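Local atomic coordinates of aspartate-semialdehyde dehydrogenase (Cryptococcus neoformans var. neoformans JEC21, PDB entry 5CEF), a protein that catalyses the NADPH-dependent reductive dephosphorylation of 4-phospho-L-aspartate to its semialdehyde, the second step in making the aspartate family of amino acids. Residues D107-R118 with L147-N157. Numbering follows the deposited sequence.
Sequences DLVVYSNAKNYR and LKKGYIVTNAN
Val-110 to Ser-112 and Ile-152 to Thr-154 pair in register as parallel strands, 109-112 beside 151-155, with axes 4.7 Å apart and N-to-C directions 16° from one another. They are adjacent strands of the Rossmann-fold sheet of the NAD-binding domain. Four backbone bonds alternate in direction between them: Val-110 N to Tyr-151 O, Val-153 N to Val-110 O, Ser-112 N to Val-153 O and Asn-155 N to Ser-112 O. On one face, the hydroxyls of Tyr-111 and Tyr-151 are hydrogen-bonded, OH to OH 2.8 Å, with their ring planes set obliquely. Val-109 CG1 lies over a face of the Tyr-151 ring, 3.7 Å from its centroid, and Val-153 CB similarly covers a face of Tyr-111; both are CH-pi contacts. Helix 138-145 packs against Tyr-151 and Val-153. On the other face, Ile-152 CD1 sits centrally over the Tyr-117 ring, 3.8 Å from the centroid. Ahead of the paired residues, Asp-107 OD1 accepts hydrogen bonds from Lys-149 N and Gly-150 N, both 3.1 Å away and on the same face of its carboxylate. The Lys-149 chain folds back near its end, and NZ donates a hydrogen bond to Asp-107 O at 3.1 Å. At the opposite end the Asn-113 side chain lies about 5 Å from that of Val-20, probably an NADP-binding residue; here CG of Asn-155 stands anti to its N (chi1 -177°), and ND2 donates to Asn-113 OD1 at 2.7 Å, the amide planes 81° apart.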
loop_
_atom_site.group_PDB
_atom_site.type_symbol
_atom_site.label_atom_id
_atom_site.label_comp_id
_atom_site.label_asym_id
_atom_site.label_seq_id
_atom_site.Cartn_x
_atom_site.Cartn_y
_atom_site.Cartn_z
ATOM N N ASP A 107 -46.382 13.179 1.998
ATOM C CA ASP A 107 -46.246 14.585 1.593
ATOM C C ASP A 107 -44.975 15.275 2.100
ATOM O O ASP A 107 -44.958 16.487 2.332
ATOM C CB ASP A 107 -47.504 15.369 1.977
ATOM C CG ASP A 107 -47.865 16.438 0.954
ATOM O OD1 ASP A 107 -47.616 16.252 -0.261
ATOM O OD2 ASP A 107 -48.420 17.482 1.361
ATOM N N LEU A 108 -43.908 14.496 2.278
ATOM C CA LEU A 108 -42.594 15.040 2.647
ATOM C C LEU A 108 -41.613 15.010 1.477
ATOM O O LEU A 108 -41.715 14.180 0.548
ATOM C CB LEU A 108 -42.000 14.260 3.812
ATOM C CG LEU A 108 -42.825 14.343 5.084
ATOM C CD1 LEU A 108 -42.350 13.270 6.078
ATOM C CD2 LEU A 108 -42.766 15.729 5.702
ATOM N N VAL A 109 -40.622 15.882 1.572
ATOM C CA VAL A 109 -39.615 16.008 0.559
ATOM C C VAL A 109 -38.386 15.141 0.864
ATOM O O VAL A 109 -37.797 15.269 1.935
ATOM C CB VAL A 109 -39.197 17.471 0.435
ATOM C CG1 VAL A 109 -38.099 17.616 -0.602
ATOM C CG2 VAL A 109 -40.396 18.317 0.069
ATOM N N VAL A 110 -37.956 14.321 -0.107
ATOM C CA VAL A 110 -36.890 13.364 0.119
ATOM C C VAL A 110 -35.733 13.516 -0.871
ATOM O O VAL A 110 -35.941 13.495 -2.087
ATOM C CB VAL A 110 -37.448 11.926 0.047
ATOM C CG1 VAL A 110 -36.335 10.922 0.308
ATOM C CG2 VAL A 110 -38.542 11.727 1.071
ATOM N N TYR A 111 -34.522 13.696 -0.336
ATOM C CA TYR A 111 -33.302 13.746 -1.116
ATOM C C TYR A 111 -32.580 12.456 -0.865
ATOM O O TYR A 111 -32.012 12.280 0.193
ATOM C CB TYR A 111 -32.470 15.008 -0.778
ATOM C CG TYR A 111 -33.016 16.181 -1.573
ATOM C CD1 TYR A 111 -34.218 16.733 -1.261
ATOM C CD2 TYR A 111 -32.373 16.659 -2.702
ATOM C CE1 TYR A 111 -34.785 17.770 -2.033
ATOM C CE2 TYR A 111 -32.909 17.712 -3.437
ATOM C CZ TYR A 111 -34.118 18.249 -3.101
ATOM O OH TYR A 111 -34.704 19.229 -3.848
ATOM N N SER A 112 -32.610 11.560 -1.859
ATOM C CA SER A 112 -32.106 10.200 -1.700
ATOM C C SER A 112 -30.767 9.947 -2.369
ATOM O O SER A 112 -30.393 10.619 -3.334
ATOM C CB SER A 112 -33.124 9.209 -2.271
ATOM O OG SER A 112 -32.538 7.945 -2.604
ATOM N N ASN A 113 -30.027 8.983 -1.810
ATOM C CA ASN A 113 -28.787 8.491 -2.396
ATOM C C ASN A 113 -28.864 7.070 -2.818
ATOM O O ASN A 113 -27.865 6.509 -3.157
ATOM C CB ASN A 113 -27.605 8.679 -1.438
ATOM C CG ASN A 113 -27.138 10.087 -1.453
ATOM O OD1 ASN A 113 -26.315 10.469 -2.289
ATOM N ND2 ASN A 113 -27.747 10.914 -0.615
ATOM N N ALA A 114 -30.051 6.482 -2.787
ATOM C CA ALA A 114 -30.199 5.101 -3.176
ATOM C C ALA A 114 -30.478 5.044 -4.665
ATOM O O ALA A 114 -30.750 6.065 -5.267
ATOM C CB ALA A 114 -31.314 4.470 -2.391
ATOM N N LYS A 115 -30.361 3.857 -5.244
ATOM C CA LYS A 115 -30.550 3.639 -6.687
ATOM C C LYS A 115 -32.020 3.596 -7.061
ATOM O O LYS A 115 -32.381 3.766 -8.229
ATOM C CB LYS A 115 -30.038 2.255 -7.147
ATOM C CG LYS A 115 -29.049 1.546 -6.245
ATOM C CD LYS A 115 -28.336 0.408 -6.963
ATOM C CE LYS A 115 -28.255 -0.831 -6.089
ATOM N NZ LYS A 115 -27.327 -1.825 -6.684
ATOM N N ASN A 116 -32.863 3.339 -6.075
ATOM C CA ASN A 116 -34.240 2.934 -6.349
ATOM C C ASN A 116 -35.045 3.871 -7.288
ATOM O O ASN A 116 -35.735 3.397 -8.171
ATOM C CB ASN A 116 -34.976 2.757 -5.027
ATOM C CG ASN A 116 -34.226 1.839 -4.020
ATOM O OD1 ASN A 116 -33.156 2.168 -3.535
ATOM N ND2 ASN A 116 -34.824 0.704 -3.695
ATOM N N TYR A 117 -34.891 5.201 -7.134
ATOM C CA TYR A 117 -35.665 6.187 -7.903
ATOM C C TYR A 117 -34.908 6.908 -9.054
ATOM O O TYR A 117 -35.455 7.785 -9.707
ATOM C CB TYR A 117 -36.292 7.200 -6.934
ATOM C CG TYR A 117 -37.456 6.587 -6.206
ATOM C CD1 TYR A 117 -38.679 6.443 -6.841
ATOM C CD2 TYR A 117 -37.315 6.064 -4.919
ATOM C CE1 TYR A 117 -39.740 5.833 -6.203
ATOM C CE2 TYR A 117 -38.375 5.451 -4.274
ATOM C CZ TYR A 117 -39.576 5.338 -4.924
ATOM O OH TYR A 117 -40.642 4.747 -4.300
ATOM N N ARG A 118 -33.676 6.522 -9.314
ATOM C CA ARG A 118 -32.824 7.226 -10.252
ATOM C C ARG A 118 -33.313 7.220 -11.658
ATOM O O ARG A 118 -33.101 8.200 -12.381
ATOM C CB ARG A 118 -31.422 6.613 -10.229
ATOM C CG ARG A 118 -30.693 6.929 -8.938
ATOM C CD ARG A 118 -29.248 6.499 -8.941
ATOM N NE ARG A 118 -28.597 6.940 -7.705
ATOM C CZ ARG A 118 -27.318 6.773 -7.415
ATOM N NH1 ARG A 118 -26.556 6.162 -8.283
ATOM N NH2 ARG A 118 -26.805 7.226 -6.263
ATOM N N LEU A 147 -49.956 15.009 -4.796
ATOM C CA LEU A 147 -49.249 15.596 -3.678
ATOM C C LEU A 147 -49.085 17.088 -3.878
ATOM O O LEU A 147 -49.014 17.559 -4.990
ATOM C CB LEU A 147 -47.885 14.967 -3.521
ATOM C CG LEU A 147 -47.841 13.478 -3.234
ATOM C CD1 LEU A 147 -46.377 13.082 -3.130
ATOM C CD2 LEU A 147 -48.613 13.104 -1.964
ATOM N N LYS A 148 -49.086 17.826 -2.779
ATOM C CA LYS A 148 -49.014 19.266 -2.829
ATOM C C LYS A 148 -47.613 19.690 -2.496
ATOM O O LYS A 148 -47.108 20.631 -3.067
ATOM C CB LYS A 148 -50.031 19.921 -1.863
ATOM C CG LYS A 148 -51.386 20.324 -2.485
ATOM C CD LYS A 148 -52.606 19.594 -1.905
ATOM C CE LYS A 148 -52.794 18.144 -2.406
ATOM N NZ LYS A 148 -53.528 17.989 -3.704
ATOM N N LYS A 149 -46.965 18.978 -1.588
ATOM C CA LYS A 149 -45.641 19.364 -1.096
ATOM C C LYS A 149 -44.528 18.322 -1.392
ATOM O O LYS A 149 -43.408 18.673 -1.777
ATOM C CB LYS A 149 -45.769 19.623 0.406
ATOM C CG LYS A 149 -44.475 19.931 1.126
ATOM C CD LYS A 149 -44.686 20.854 2.331
ATOM C CE LYS A 149 -45.639 20.302 3.387
ATOM N NZ LYS A 149 -45.114 19.084 4.078
ATOM N N GLY A 150 -44.835 17.034 -1.264
ATOM C CA GLY A 150 -43.807 15.993 -1.320
ATOM C C GLY A 150 -43.260 15.657 -2.707
ATOM O O GLY A 150 -43.978 15.725 -3.703
ATOM N N TYR A 151 -42.002 15.224 -2.732
ATOM C CA TYR A 151 -41.378 14.661 -3.915
ATOM C C TYR A 151 -40.047 13.963 -3.566
ATOM O O TYR A 151 -39.549 14.051 -2.433
ATOM C CB TYR A 151 -41.134 15.738 -4.951
ATOM C CG TYR A 151 -40.081 16.760 -4.559
ATOM C CD1 TYR A 151 -38.709 16.576 -4.828
ATOM C CD2 TYR A 151 -40.463 17.942 -3.941
ATOM C CE1 TYR A 151 -37.763 17.550 -4.444
ATOM C CE2 TYR A 151 -39.548 18.911 -3.580
ATOM C CZ TYR A 151 -38.216 18.722 -3.833
ATOM O OH TYR A 151 -37.377 19.733 -3.430
ATOM N N ILE A 152 -39.507 13.255 -4.556
ATOM C CA ILE A 152 -38.200 12.634 -4.466
ATOM C C ILE A 152 -37.250 13.176 -5.533
ATOM O O ILE A 152 -37.629 13.325 -6.708
ATOM C CB ILE A 152 -38.298 11.098 -4.619
ATOM C CG1 ILE A 152 -38.812 10.495 -3.327
ATOM C CG2 ILE A 152 -36.944 10.500 -4.914
ATOM C CD1 ILE A 152 -39.290 9.064 -3.457
ATOM N N VAL A 153 -36.021 13.477 -5.098
ATOM C CA VAL A 153 -34.895 13.767 -5.986
ATOM C C VAL A 153 -33.780 12.867 -5.581
ATOM O O VAL A 153 -33.550 12.656 -4.386
ATOM C CB VAL A 153 -34.400 15.208 -5.839
ATOM C CG1 VAL A 153 -33.079 15.373 -6.541
ATOM C CG2 VAL A 153 -35.407 16.174 -6.409
ATOM N N THR A 154 -33.102 12.286 -6.555
ATOM C CA THR A 154 -31.974 11.440 -6.255
ATOM C C THR A 154 -30.690 12.134 -6.648
ATOM O O THR A 154 -30.614 12.806 -7.648
ATOM C CB THR A 154 -32.018 10.102 -6.987
ATOM O OG1 THR A 154 -32.141 10.346 -8.391
ATOM C CG2 THR A 154 -33.167 9.281 -6.512
ATOM N N ASN A 155 -29.703 11.981 -5.783
ATOM C CA ASN A 155 -28.372 12.479 -5.935
ATOM C C ASN A 155 -27.569 11.418 -6.666
ATOM O O ASN A 155 -27.792 10.243 -6.417
ATOM C CB ASN A 155 -27.851 12.660 -4.519
ATOM C CG ASN A 155 -26.475 13.238 -4.485
ATOM O OD1 ASN A 155 -26.161 14.154 -5.236
ATOM N ND2 ASN A 155 -25.616 12.647 -3.666
ATOM N N ALA A 156 -26.697 11.782 -7.601
ATOM C CA ALA A 156 -25.848 10.767 -8.235
ATOM C C ALA A 156 -24.593 10.458 -7.376
ATOM O O ALA A 156 -24.190 11.258 -6.522
ATOM C CB ALA A 156 -25.410 11.212 -9.606
ATOM N N ASN A 157 -23.980 9.308 -7.599
ATOM C CA ASN A 157 -22.783 8.931 -6.828
ATOM C C ASN A 157 -21.509 9.694 -7.240
ATOM O O ASN A 157 -21.529 10.494 -8.204
ATOM C CB ASN A 157 -22.556 7.421 -6.924
ATOM C CG ASN A 157 -22.092 6.956 -8.323
ATOM O OD1 ASN A 157 -21.718 7.746 -9.208
ATOM N ND2 ASN A 157 -22.142 5.646 -8.526
HETATM O O HOH W 1 -50.731 17.164 -0.230
HETATM O O HOH W 2 -29.752 8.574 -5.481
#